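Local structure of N-acetylmuramoyl-L-alanine amidase (Mycolicibacterium smegmatis, 7AGM) at residues Asn5-Val11 / Leu216-Ser220; Thr36-Gln40 / Pro86-Arg91; Thr44-Tyr50 / Asn185-Pro189; Gln145-Ile151 / Ala207-Gly211. The protein probably hydrolyses, as a zinc-dependent amidase, the amide bond between N-acetylmuramic acid and L-alanine, removing stem peptides from the glycan strands of peptidoglycan. All blocks are in the same frame, centred on the assembly; numbering follows the deposited sequence. Where two conformers were deposited one is given.

Contact 1 of 4, residues Asn5-Val11 / Leu216-Ser220; sequences NIAGMIV and LGSQS
I6 and M9, the two ends of a type II beta turn leading into strand 10-15, pack with V11 of that strand against L216 in the closing part of helix 198-219, so the first and last modelled parts of the chain meet here. L216 is the centre of the contact, and CB and both methyls of its side chain each have a partner. Its CB is met by I6 CG2 at 3.7 Å, CD2 faces M9 CE at 3.9 Å, and CD1 takes V11 CG2, also at 3.9 Å.

I6 CG2 lies anti to the carbonyl carbon, beside the backbone N, and this methyl settles on the helix backbone itself, 3.5 Å from G217 N. M9 runs past L216 in the opposite direction; the bend at its last torsion (chi3 84°) folds CE back over the helix, 3.7 Å from L216 O and near Q219 CB. At the outer margin S220 OG donates to N5 O over 3.0 Å, approaching from above the carbonyl plane and not along a lone pair. Around this cluster V72 touches both I6 and V11, while H101 lies against M9 and L216.

The chemistry is therefore mainly apolar, aliphatic and thioether groups packing about one leucine, and burial of these side chains probably does most to hold the two chain ends together. A single hydroxyl-to-carbonyl bond, between S220 and N5, joins the segments at the exposed edge.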
loop_
_atom_site.group_PDB
_atom_site.type_symbol
_atom_site.label_atom_id
_atom_site.label_comp_id
_atom_site.label_asym_id
_atom_site.label_seq_id
_atom_site.Cartn_x
_atom_site.Cartn_y
_atom_site.Cartn_z
ATOM N N ASN A 5 -1.213 -15.514 18.172
ATOM C CA ASN A 5 -2.484 -14.827 18.401
ATOM C C ASN A 5 -2.840 -13.852 17.282
ATOM O O ASN A 5 -3.484 -12.827 17.522
ATOM C CB ASN A 5 -2.558 -14.160 19.780
ATOM C CG ASN A 5 -3.671 -14.731 20.636
ATOM O OD1 ASN A 5 -4.841 -14.405 20.450
ATOM N ND2 ASN A 5 -3.312 -15.598 21.573
ATOM N N ILE A 6 -2.446 -14.165 16.046
ATOM C CA ILE A 6 -2.842 -13.353 14.902
ATOM C C ILE A 6 -3.851 -14.036 13.990
ATOM O O ILE A 6 -4.520 -13.335 13.216
ATOM C CB ILE A 6 -1.655 -12.805 14.082
ATOM C CG1 ILE A 6 -0.909 -13.925 13.360
ATOM C CG2 ILE A 6 -0.728 -11.997 14.960
ATOM C CD1 ILE A 6 -0.032 -13.413 12.236
ATOM N N ALA A 7 -3.979 -15.361 14.038
ATOM C CA ALA A 7 -4.972 -16.023 13.205
ATOM C C ALA A 7 -6.355 -15.478 13.535
ATOM O O ALA A 7 -6.662 -15.169 14.689
ATOM C CB ALA A 7 -4.926 -17.536 13.418
ATOM N N GLY A 8 -7.170 -15.295 12.506
ATOM C CA GLY A 8 -8.486 -14.723 12.666
ATOM C C GLY A 8 -8.542 -13.212 12.561
ATOM O O GLY A 8 -9.626 -12.665 12.329
ATOM N N MET A 9 -7.414 -12.518 12.735
ATOM C CA MET A 9 -7.413 -11.078 12.540
ATOM C C MET A 9 -7.642 -10.752 11.067
ATOM O O MET A 9 -7.481 -11.603 10.188
ATOM C CB MET A 9 -6.116 -10.468 13.081
ATOM C CG MET A 9 -5.983 -10.655 14.602
ATOM S SD MET A 9 -4.469 -9.964 15.302
ATOM C CE MET A 9 -4.917 -8.250 15.550
ATOM N N ILE A 10 -8.048 -9.510 10.806
ATOM C CA ILE A 10 -8.574 -9.105 9.503
ATOM C C ILE A 10 -7.665 -8.054 8.885
ATOM O O ILE A 10 -7.402 -7.013 9.499
ATOM C CB ILE A 10 -10.007 -8.559 9.628
ATOM C CG1 ILE A 10 -10.917 -9.578 10.317
ATOM C CG2 ILE A 10 -10.536 -8.160 8.273
ATOM C CD1 ILE A 10 -12.181 -8.962 10.851
ATOM N N VAL A 11 -7.213 -8.308 7.657
ATOM C CA VAL A 11 -6.386 -7.375 6.901
ATOM C C VAL A 11 -7.092 -7.048 5.592
ATOM O O VAL A 11 -7.474 -7.956 4.839
ATOM C CB VAL A 11 -4.990 -7.963 6.617
ATOM C CG1 VAL A 11 -4.169 -7.018 5.733
ATOM C CG2 VAL A 11 -4.262 -8.287 7.923
ATOM N N LEU A 216 0.275 -6.963 13.579
ATOM C CA LEU A 216 -0.856 -7.696 14.145
ATOM C C LEU A 216 -0.491 -8.321 15.484
ATOM O O LEU A 216 -1.283 -8.280 16.434
ATOM C CB LEU A 216 -1.327 -8.777 13.169
ATOM C CG LEU A 216 -1.996 -8.304 11.875
ATOM C CD1 LEU A 216 -2.330 -9.536 11.038
ATOM C CD2 LEU A 216 -3.246 -7.472 12.139
ATOM N N GLY A 217 0.710 -8.895 15.580
ATOM C CA GLY A 217 1.135 -9.503 16.830
ATOM C C GLY A 217 1.292 -8.491 17.948
ATOM O O GLY A 217 0.993 -8.785 19.108
ATOM N N SER A 218 1.767 -7.288 17.618
ATOM C CA SER A 218 1.910 -6.244 18.625
ATOM C C SER A 218 0.558 -5.811 19.173
ATOM O O SER A 218 0.460 -5.428 20.346
ATOM C CB SER A 218 2.633 -5.041 18.021
ATOM O OG SER A 218 1.727 -4.247 17.269
ATOM N N GLN A 219 -0.492 -5.855 18.350
ATOM C CA GLN A 219 -1.819 -5.489 18.828
ATOM C C GLN A 219 -2.393 -6.516 19.798
ATOM O O GLN A 219 -3.276 -6.172 20.590
ATOM C CB GLN A 219 -2.770 -5.224 17.657
ATOM C CG GLN A 219 -2.328 -4.074 16.743
ATOM C CD GLN A 219 -2.178 -2.747 17.481
ATOM O OE1 GLN A 219 -1.068 -2.331 17.820
ATOM N NE2 GLN A 219 -3.296 -2.075 17.722
ATOM N N SER A 220 -1.911 -7.756 19.765
ATOM C CA SER A 220 -2.318 -8.757 20.748
ATOM C C SER A 220 -1.479 -8.645 22.021
ATOM O O SER A 220 -1.984 -8.823 23.133
ATOM C CB SER A 220 -2.199 -10.167 20.167
ATOM O OG SER A 220 -2.994 -10.301 19.001
#

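Contact 2 of 4, residues Thr36-Gln40 / Pro86-Arg91; sequences TKNCQ and PCVDER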
loop_
_atom_site.group_PDB
_atom_site.type_symbol
_atom_site.label_atom_id
_atom_site.label_comp_id
_atom_site.label_asym_id
_atom_site.label_seq_id
_atom_site.Cartn_x
_atom_site.Cartn_y
_atom_site.Cartn_z
ATOM N N THR A 36 -11.335 17.753 -2.949
ATOM C CA THR A 36 -11.618 16.611 -3.804
ATOM C C THR A 36 -10.394 16.306 -4.653
ATOM O O THR A 36 -9.468 17.115 -4.766
ATOM C CB THR A 36 -12.840 16.833 -4.711
ATOM O OG1 THR A 36 -12.544 17.851 -5.676
ATOM C CG2 THR A 36 -14.053 17.250 -3.901
ATOM N N LYS A 37 -10.399 15.115 -5.242
ATOM C CA LYS A 37 -9.391 14.729 -6.217
ATOM C C LYS A 37 -10.007 13.701 -7.156
ATOM O O LYS A 37 -11.150 13.266 -6.972
ATOM C CB LYS A 37 -8.100 14.232 -5.552
ATOM C CG LYS A 37 -8.252 12.969 -4.724
ATOM C CD LYS A 37 -7.016 12.734 -3.857
ATOM C CE LYS A 37 -5.740 12.682 -4.690
ATOM N NZ LYS A 37 -4.549 12.315 -3.863
ATOM N N ASN A 38 -9.241 13.324 -8.175
ATOM C CA ASN A 38 -9.743 12.378 -9.164
ATOM C C ASN A 38 -10.070 11.034 -8.522
ATOM O O ASN A 38 -9.355 10.560 -7.635
ATOM C CB ASN A 38 -8.714 12.182 -10.277
ATOM C CG ASN A 38 -8.653 13.358 -11.231
ATOM O OD1 ASN A 38 -9.183 14.433 -10.949
ATOM N ND2 ASN A 38 -7.999 13.158 -12.370
ATOM N N CYS A 39 -11.183 10.440 -8.970
ATOM C CA CYS A 39 -11.587 9.098 -8.548
ATOM C C CYS A 39 -10.429 8.108 -8.633
ATOM O O CYS A 39 -10.157 7.365 -7.684
ATOM C CB CYS A 39 -12.765 8.640 -9.417
ATOM S SG CYS A 39 -13.034 6.854 -9.516
ATOM N N GLN A 40 -9.739 8.076 -9.769
ATOM C CA GLN A 40 -8.583 7.206 -9.912
ATOM C C GLN A 40 -7.519 7.879 -10.764
ATOM O O GLN A 40 -7.771 8.872 -11.450
ATOM C CB GLN A 40 -8.946 5.836 -10.503
ATOM C CG GLN A 40 -9.230 4.765 -9.456
ATOM C CD GLN A 40 -8.035 4.489 -8.556
ATOM O OE1 GLN A 40 -6.896 4.820 -8.889
ATOM N NE2 GLN A 40 -8.292 3.874 -7.409
ATOM N N PRO A 86 -12.330 0.444 -7.958
ATOM C CA PRO A 86 -13.054 1.483 -7.215
ATOM C C PRO A 86 -12.257 2.774 -7.082
ATOM O O PRO A 86 -11.027 2.787 -7.123
ATOM C CB PRO A 86 -13.274 0.849 -5.835
ATOM C CG PRO A 86 -13.039 -0.622 -6.027
ATOM C CD PRO A 86 -12.008 -0.715 -7.109
ATOM N N CYS A 87 -12.995 3.872 -6.897
ATOM C CA CYS A 87 -12.385 5.172 -6.629
ATOM C C CYS A 87 -11.648 5.164 -5.288
ATOM O O CYS A 87 -11.865 4.307 -4.425
ATOM C CB CYS A 87 -13.452 6.265 -6.580
ATOM S SG CYS A 87 -14.420 6.435 -8.087
ATOM N N VAL A 88 -10.787 6.171 -5.104
ATOM C CA VAL A 88 -9.944 6.220 -3.910
ATOM C C VAL A 88 -10.768 6.377 -2.639
ATOM O O VAL A 88 -10.408 5.827 -1.594
ATOM C CB VAL A 88 -8.834 7.285 -4.035
ATOM C CG1 VAL A 88 -7.808 6.879 -5.100
ATOM C CG2 VAL A 88 -9.424 8.644 -4.337
ATOM N N ASP A 89 -11.881 7.115 -2.698
ATOM C CA ASP A 89 -12.745 7.204 -1.523
ATOM C C ASP A 89 -13.471 5.887 -1.274
ATOM O O ASP A 89 -13.634 5.470 -0.117
ATOM C CB ASP A 89 -13.715 8.386 -1.632
ATOM C CG ASP A 89 -14.690 8.263 -2.795
ATOM O OD1 ASP A 89 -14.349 7.640 -3.825
ATOM O OD2 ASP A 89 -15.796 8.835 -2.690
ATOM N N GLU A 90 -13.884 5.207 -2.352
ATOM C CA GLU A 90 -14.547 3.912 -2.229
ATOM C C GLU A 90 -13.623 2.858 -1.624
ATOM O O GLU A 90 -14.072 2.006 -0.852
ATOM C CB GLU A 90 -15.072 3.462 -3.597
ATOM C CG GLU A 90 -16.181 4.354 -4.153
ATOM C CD GLU A 90 -16.633 3.983 -5.572
ATOM O OE1 GLU A 90 -15.828 3.440 -6.361
ATOM O OE2 GLU A 90 -17.809 4.247 -5.900
ATOM N N ARG A 91 -12.332 2.885 -1.966
ATOM C CA ARG A 91 -11.404 1.930 -1.365
ATOM C C ARG A 91 -11.289 2.133 0.145
ATOM O O ARG A 91 -11.194 1.159 0.907
ATOM C CB ARG A 91 -10.041 2.007 -2.057
ATOM C CG ARG A 91 -10.091 1.610 -3.533
ATOM C CD ARG A 91 -8.776 1.865 -4.226
ATOM N NE ARG A 91 -8.890 1.584 -5.659
ATOM C CZ ARG A 91 -8.087 0.782 -6.361
ATOM N NH1 ARG A 91 -7.063 0.164 -5.782
ATOM N NH2 ARG A 91 -8.303 0.611 -7.662
#
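C39 and C87 are covalently joined, SG to SG at 2.0 Å, by a disulfide with a chi3 of -84°, which ties the end of strand 36-38 to the N-cap of helix 88-98. This is the tight part of the contact. C39 O accepts from V88 N over 2.9 Å, in the carbonyl plane, so an N-H of the first helical turn is taken by the other segment. V88 CG1 lies 3.5 Å from the same oxygen. C87 N in turn donates to E90 OE1, the N3 half of a capping box.

Beside the disulfide, P86 O accepts from R91 NE and, in one of two deposited conformers of Q40, from Q40 NE2. R91, extended from CG to NE, directs NE straight at the oxygen (2.9 Å, N-H...O angle 177°), in its guanidinium plane but from above the carbonyl plane. Q40 NE2, at 3.0 Å from P86 O, lies in that carbonyl plane and over a face of the R91 guanidinium, the amide and guanidinium planes 58° apart; both nitrogens are donors and make no bond to each other.

Toward strand 36-38 the packing slackens: K37 CG approaches V88 CG2 only to 4.5 Å, and the K37 and N38 polar ends turn to D167 and Q28.

R91 also forms a salt bridge with D14 and bonds H17 O, the backbone of a zinc ligand. With P86 O these partners probably hold R91 as a second-shell residue beside the zinc site, while the disulfide fixes the start of its helix.

Contact 3 of 4, residues Thr44-Tyr50 / Asn185-Pro189; sequences TATDDGY and NMKNP
M186 reaches from the turn after strand 178-185 into the loop 44-50, and every atom of its side chain finds a partner there. CB rests on A45 O at 3.7 Å. CG and SD then slide past T44 in the opposite direction, with SD 3.7 Å from T44 CG2. A bend at chi3 (88°) turns the methyl inward: CE lies 3.5 Å from Y50 O, beside T46 CG2, and meets Y50 CD2 obliquely. M195 of helix 189-196 and E52 also touch this side chain.

K187 comes in alongside. Bent at chi2, it brings NZ to A45 O for a 2.7 Å hydrogen bond tilted from the carbonyl plane. On the way K187 CE passes T44 OG1 at 3.6 Å. The T46 CA-H points at M186 O, and a water joins that oxygen to D47 N. On the outer side a second water links K187 NZ with D47 OD1; D47 has two conformers, so that bridge describes one of them.

Each loop also carries its own turn. Residues T46-G49 form a type I turn; T46 OG1 donates to D48 OD2 at 2.6 Å and accepts from Y50 N just past it. N185-N188 form a second type I turn, overlaid by an Asx turn in which N185 OD1 accepts from K187 N, and N188 is the N-cap of helix 189-196.

T44 N bonds OE1 of E52, a zinc ligand, which places this pairing of two turn-bearing loops at the margin of the metal site of the amidase fold.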
loop_
_atom_site.group_PDB
_atom_site.type_symbol
_atom_site.label_atom_id
_atom_site.label_comp_id
_atom_site.label_asym_id
_atom_site.label_seq_id
_atom_site.Cartn_x
_atom_site.Cartn_y
_atom_site.Cartn_z
ATOM N N THR A 44 1.827 4.790 -12.449
ATOM C CA THR A 44 3.045 4.991 -13.216
ATOM C C THR A 44 3.424 3.693 -13.926
ATOM O O THR A 44 2.649 2.736 -13.978
ATOM C CB THR A 44 4.141 5.597 -12.337
ATOM O OG1 THR A 44 5.243 6.010 -13.160
ATOM C CG2 THR A 44 4.625 4.594 -11.290
ATOM N N ALA A 45 4.619 3.666 -14.507
ATOM C CA ALA A 45 5.111 2.502 -15.226
ATOM C C ALA A 45 6.621 2.610 -15.321
ATOM O O ALA A 45 7.200 3.689 -15.146
ATOM C CB ALA A 45 4.523 2.403 -16.643
ATOM N N THR A 46 7.255 1.474 -15.595
ATOM C CA THR A 46 8.677 1.505 -15.900
ATOM C C THR A 46 8.892 2.251 -17.217
ATOM O O THR A 46 7.950 2.514 -17.970
ATOM C CB THR A 46 9.260 0.088 -15.977
ATOM O OG1 THR A 46 8.720 -0.610 -17.111
ATOM C CG2 THR A 46 8.933 -0.702 -14.698
ATOM N N ASP A 47 10.149 2.610 -17.486
ATOM C CA ASP A 47 10.459 3.313 -18.726
ATOM C C ASP A 47 9.938 2.547 -19.932
ATOM O O ASP A 47 9.432 3.141 -20.890
ATOM C CB ASP A 47 11.970 3.511 -18.857
ATOM C CG ASP A 47 12.499 4.585 -17.938
ATOM O OD1 ASP A 47 11.719 5.482 -17.559
ATOM O OD2 ASP A 47 13.701 4.536 -17.604
ATOM N N ASP A 48 10.038 1.225 -19.896
ATOM C CA ASP A 48 9.628 0.399 -21.018
ATOM C C ASP A 48 8.226 -0.183 -20.863
ATOM O O ASP A 48 7.860 -1.095 -21.613
ATOM C CB ASP A 48 10.679 -0.669 -21.306
ATOM C CG ASP A 48 11.046 -1.469 -20.086
ATOM O OD1 ASP A 48 12.006 -2.261 -20.168
ATOM O OD2 ASP A 48 10.373 -1.324 -19.044
ATOM N N GLY A 49 7.435 0.331 -19.925
ATOM C CA GLY A 49 5.997 0.165 -19.973
ATOM C C GLY A 49 5.387 -0.917 -19.111
ATOM O O GLY A 49 4.219 -1.262 -19.327
ATOM N N TYR A 50 6.122 -1.480 -18.166
ATOM C CA TYR A 50 5.501 -2.391 -17.211
ATOM C C TYR A 50 4.712 -1.550 -16.214
ATOM O O TYR A 50 5.297 -0.685 -15.554
ATOM C CB TYR A 50 6.555 -3.242 -16.502
ATOM C CG TYR A 50 5.982 -4.160 -15.446
ATOM C CD1 TYR A 50 5.140 -5.223 -15.783
ATOM C CD2 TYR A 50 6.278 -3.965 -14.106
ATOM C CE1 TYR A 50 4.603 -6.057 -14.798
ATOM C CE2 TYR A 50 5.753 -4.786 -13.124
ATOM C CZ TYR A 50 4.922 -5.831 -13.471
ATOM O OH TYR A 50 4.417 -6.633 -12.470
ATOM N N ASN A 185 10.862 2.765 -6.895
ATOM C CA ASN A 185 10.733 3.735 -7.978
ATOM C C ASN A 185 10.747 2.973 -9.305
ATOM O O ASN A 185 11.772 2.399 -9.686
ATOM C CB ASN A 185 11.900 4.716 -7.909
ATOM C CG ASN A 185 11.877 5.747 -9.022
ATOM O OD1 ASN A 185 10.914 5.840 -9.783
ATOM N ND2 ASN A 185 12.942 6.552 -9.103
ATOM N N MET A 186 9.616 2.988 -10.014
ATOM C CA MET A 186 9.540 2.285 -11.294
ATOM C C MET A 186 10.485 2.872 -12.333
ATOM O O MET A 186 10.793 2.198 -13.325
ATOM C CB MET A 186 8.112 2.310 -11.843
ATOM C CG MET A 186 7.083 1.720 -10.884
ATOM S SD MET A 186 5.606 1.085 -11.720
ATOM C CE MET A 186 6.077 -0.611 -12.115
ATOM N N LYS A 187 10.933 4.109 -12.139
ATOM C CA LYS A 187 11.851 4.765 -13.058
ATOM C C LYS A 187 13.314 4.460 -12.766
ATOM O O LYS A 187 14.183 4.890 -13.532
ATOM C CB LYS A 187 11.630 6.280 -13.032
ATOM C CG LYS A 187 10.189 6.695 -13.264
ATOM C CD LYS A 187 9.699 6.231 -14.622
ATOM C CE LYS A 187 8.280 6.713 -14.878
ATOM N NZ LYS A 187 7.730 6.132 -16.138
ATOM N N ASN A 188 13.608 3.738 -11.691
ATOM C CA ASN A 188 14.966 3.367 -11.307
ATOM C C ASN A 188 15.315 1.992 -11.883
ATOM O O ASN A 188 14.478 1.086 -11.864
ATOM C CB ASN A 188 15.088 3.323 -9.784
ATOM C CG ASN A 188 16.409 2.746 -9.325
ATOM O OD1 ASN A 188 16.496 1.570 -8.982
ATOM N ND2 ASN A 188 17.448 3.573 -9.316
ATOM N N PRO A 189 16.537 1.801 -12.400
ATOM C CA PRO A 189 16.872 0.499 -13.010
ATOM C C PRO A 189 16.819 -0.690 -12.062
ATOM O O PRO A 189 16.440 -1.789 -12.494
ATOM C CB PRO A 189 18.280 0.725 -13.582
ATOM C CG PRO A 189 18.343 2.192 -13.851
ATOM C CD PRO A 189 17.517 2.845 -12.746
HETATM O O HOH W 1 12.217 2.092 -15.573
HETATM O O HOH W 2 9.541 6.815 -18.097
HETATM O O HOH W 3 15.865 4.614 -15.612
#

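Contact 4 of 4, residues Gln145-Ile151 / Ala207-Gly211; sequences QLAASGI and AIVRG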
loop_
_atom_site.group_PDB
_atom_site.type_symbol
_atom_site.label_atom_id
_atom_site.label_comp_id
_atom_site.label_asym_id
_atom_site.label_seq_id
_atom_site.Cartn_x
_atom_site.Cartn_y
_atom_site.Cartn_z
ATOM N N GLN A 145 10.544 -3.650 8.888
ATOM C CA GLN A 145 10.604 -4.964 8.254
ATOM C C GLN A 145 11.031 -4.878 6.795
ATOM O O GLN A 145 11.729 -5.773 6.308
ATOM C CB GLN A 145 9.279 -5.719 8.414
ATOM C CG GLN A 145 9.037 -6.209 9.826
ATOM C CD GLN A 145 10.232 -6.973 10.373
ATOM O OE1 GLN A 145 10.690 -7.946 9.763
ATOM N NE2 GLN A 145 10.753 -6.534 11.522
ATOM N N LEU A 146 10.629 -3.820 6.081
ATOM C CA LEU A 146 11.148 -3.609 4.735
ATOM C C LEU A 146 12.653 -3.389 4.773
ATOM O O LEU A 146 13.402 -3.981 3.987
ATOM C CB LEU A 146 10.433 -2.424 4.086
ATOM C CG LEU A 146 8.957 -2.667 3.737
ATOM C CD1 LEU A 146 8.200 -1.380 3.491
ATOM C CD2 LEU A 146 8.845 -3.538 2.509
ATOM N N ALA A 147 13.119 -2.556 5.704
ATOM C CA ALA A 147 14.550 -2.281 5.788
ATOM C C ALA A 147 15.339 -3.491 6.271
ATOM O O ALA A 147 16.472 -3.712 5.821
ATOM C CB ALA A 147 14.798 -1.075 6.693
ATOM N N ALA A 148 14.758 -4.292 7.170
ATOM C CA ALA A 148 15.446 -5.487 7.646
ATOM C C ALA A 148 15.628 -6.494 6.525
ATOM O O ALA A 148 16.585 -7.275 6.545
ATOM C CB ALA A 148 14.674 -6.120 8.806
ATOM N N SER A 149 14.732 -6.473 5.538
ATOM C CA SER A 149 14.773 -7.365 4.387
ATOM C C SER A 149 15.794 -6.936 3.340
ATOM O O SER A 149 15.914 -7.607 2.309
ATOM C CB SER A 149 13.379 -7.468 3.757
ATOM O OG SER A 149 12.409 -7.929 4.692
ATOM N N GLY A 150 16.525 -5.847 3.572
ATOM C CA GLY A 150 17.562 -5.411 2.661
ATOM C C GLY A 150 17.097 -4.465 1.579
ATOM O O GLY A 150 17.926 -4.010 0.781
ATOM N N ILE A 151 15.805 -4.158 1.521
ATOM C CA ILE A 151 15.290 -3.165 0.585
ATOM C C ILE A 151 15.657 -1.801 1.154
ATOM O O ILE A 151 15.269 -1.492 2.287
ATOM C CB ILE A 151 13.771 -3.299 0.416
ATOM C CG1 ILE A 151 13.400 -4.725 0.010
ATOM C CG2 ILE A 151 13.255 -2.281 -0.597
ATOM C CD1 ILE A 151 11.944 -5.040 0.246
ATOM N N ALA A 207 8.481 -9.195 2.594
ATOM C CA ALA A 207 8.790 -8.123 3.536
ATOM C C ALA A 207 7.519 -7.454 4.044
ATOM O O ALA A 207 7.397 -7.152 5.240
ATOM C CB ALA A 207 9.697 -7.100 2.852
ATOM N N ILE A 208 6.565 -7.204 3.146
ATOM C CA ILE A 208 5.296 -6.613 3.562
ATOM C C ILE A 208 4.572 -7.524 4.551
ATOM O O ILE A 208 4.027 -7.057 5.560
ATOM C CB ILE A 208 4.442 -6.262 2.327
ATOM C CG1 ILE A 208 5.141 -5.159 1.519
ATOM C CG2 ILE A 208 3.009 -5.881 2.752
ATOM C CD1 ILE A 208 4.495 -4.875 0.162
ATOM N N VAL A 209 4.578 -8.837 4.290
ATOM C CA VAL A 209 3.941 -9.788 5.200
ATOM C C VAL A 209 4.580 -9.741 6.584
ATOM O O VAL A 209 3.879 -9.772 7.604
ATOM C CB VAL A 209 3.962 -11.208 4.598
ATOM C CG1 VAL A 209 3.549 -12.234 5.637
ATOM C CG2 VAL A 209 3.043 -11.283 3.390
ATOM N N ARG A 210 5.912 -9.649 6.650
ATOM C CA ARG A 210 6.570 -9.529 7.951
ATOM C C ARG A 210 6.119 -8.269 8.678
ATOM O O ARG A 210 5.892 -8.291 9.894
ATOM C CB ARG A 210 8.090 -9.531 7.784
ATOM C CG ARG A 210 8.667 -10.874 7.373
ATOM C CD ARG A 210 10.163 -10.780 7.102
ATOM N NE ARG A 210 10.922 -10.470 8.311
ATOM C CZ ARG A 210 12.232 -10.237 8.338
ATOM N NH1 ARG A 210 12.942 -10.274 7.218
ATOM N NH2 ARG A 210 12.834 -9.965 9.490
ATOM N N GLY A 211 5.989 -7.159 7.949
ATOM C CA GLY A 211 5.453 -5.944 8.554
ATOM C C GLY A 211 4.039 -6.123 9.082
ATOM O O GLY A 211 3.713 -5.680 10.189
#
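A207 CB and the Q145-R210 pair form the first shell where helix 134-148 ends against helix 198-219. L146 CD2 comes to 3.7 Å from A207 CB, I151 CD1 lies at 4.0 Å, and S149 OG, in one of its two conformers, touches the same methyl. Further along, Q145 CB rests on the backbone of G211, 3.6 Å from its N, where no side chain intervenes.

Q145 bends at chi2 (-51°) and crosses R210 at about a right angle. Its OE1 hangs over one face of the guanidinium, 2.9 Å from NE, but the angles to NE and NH2 are too poor for hydrogen bonds.

In the next shell, Q145 O accepts from both S149 N and, in that conformer, S149 OG at 2.8 Å. G150, with positive phi, ends helix 134-148 in a Schellman motif and returns the chain so that I151 faces A207. F118 of a loop and V181 back L146, and I208 reaches C183; V181 and C183 belong to strand 178-185 of the central sheet.

Small residues thus let the helices approach closely, while the partly negative amide oxygen probably attracts the arginine through its charge, without a directional bond.

Contacts 1 and 4 share helix 198-219 and have centres about 18 Å apart, whereas contacts 2 and 3 have centres about 23 Å from each other. Contact 1 pairs the two ends of the chain, so the other three fall within its span. Contacts 2 and 4 follow one another in sequence on opposite sides of the chain's centre; contact 3 interlocks with both, since segment 44-50 comes before 86-91 and 185-189 falls between 151 and 207. Contacts 1 and 3, about 35 Å apart between centres, also lie on opposite sides. Contact 1 uses strand 10-15 of the mixed sheet, and contact 3 follows its strand 178-185; contacts 2 and 3 lie nearer the zinc, contacts 1 and 4 farther away.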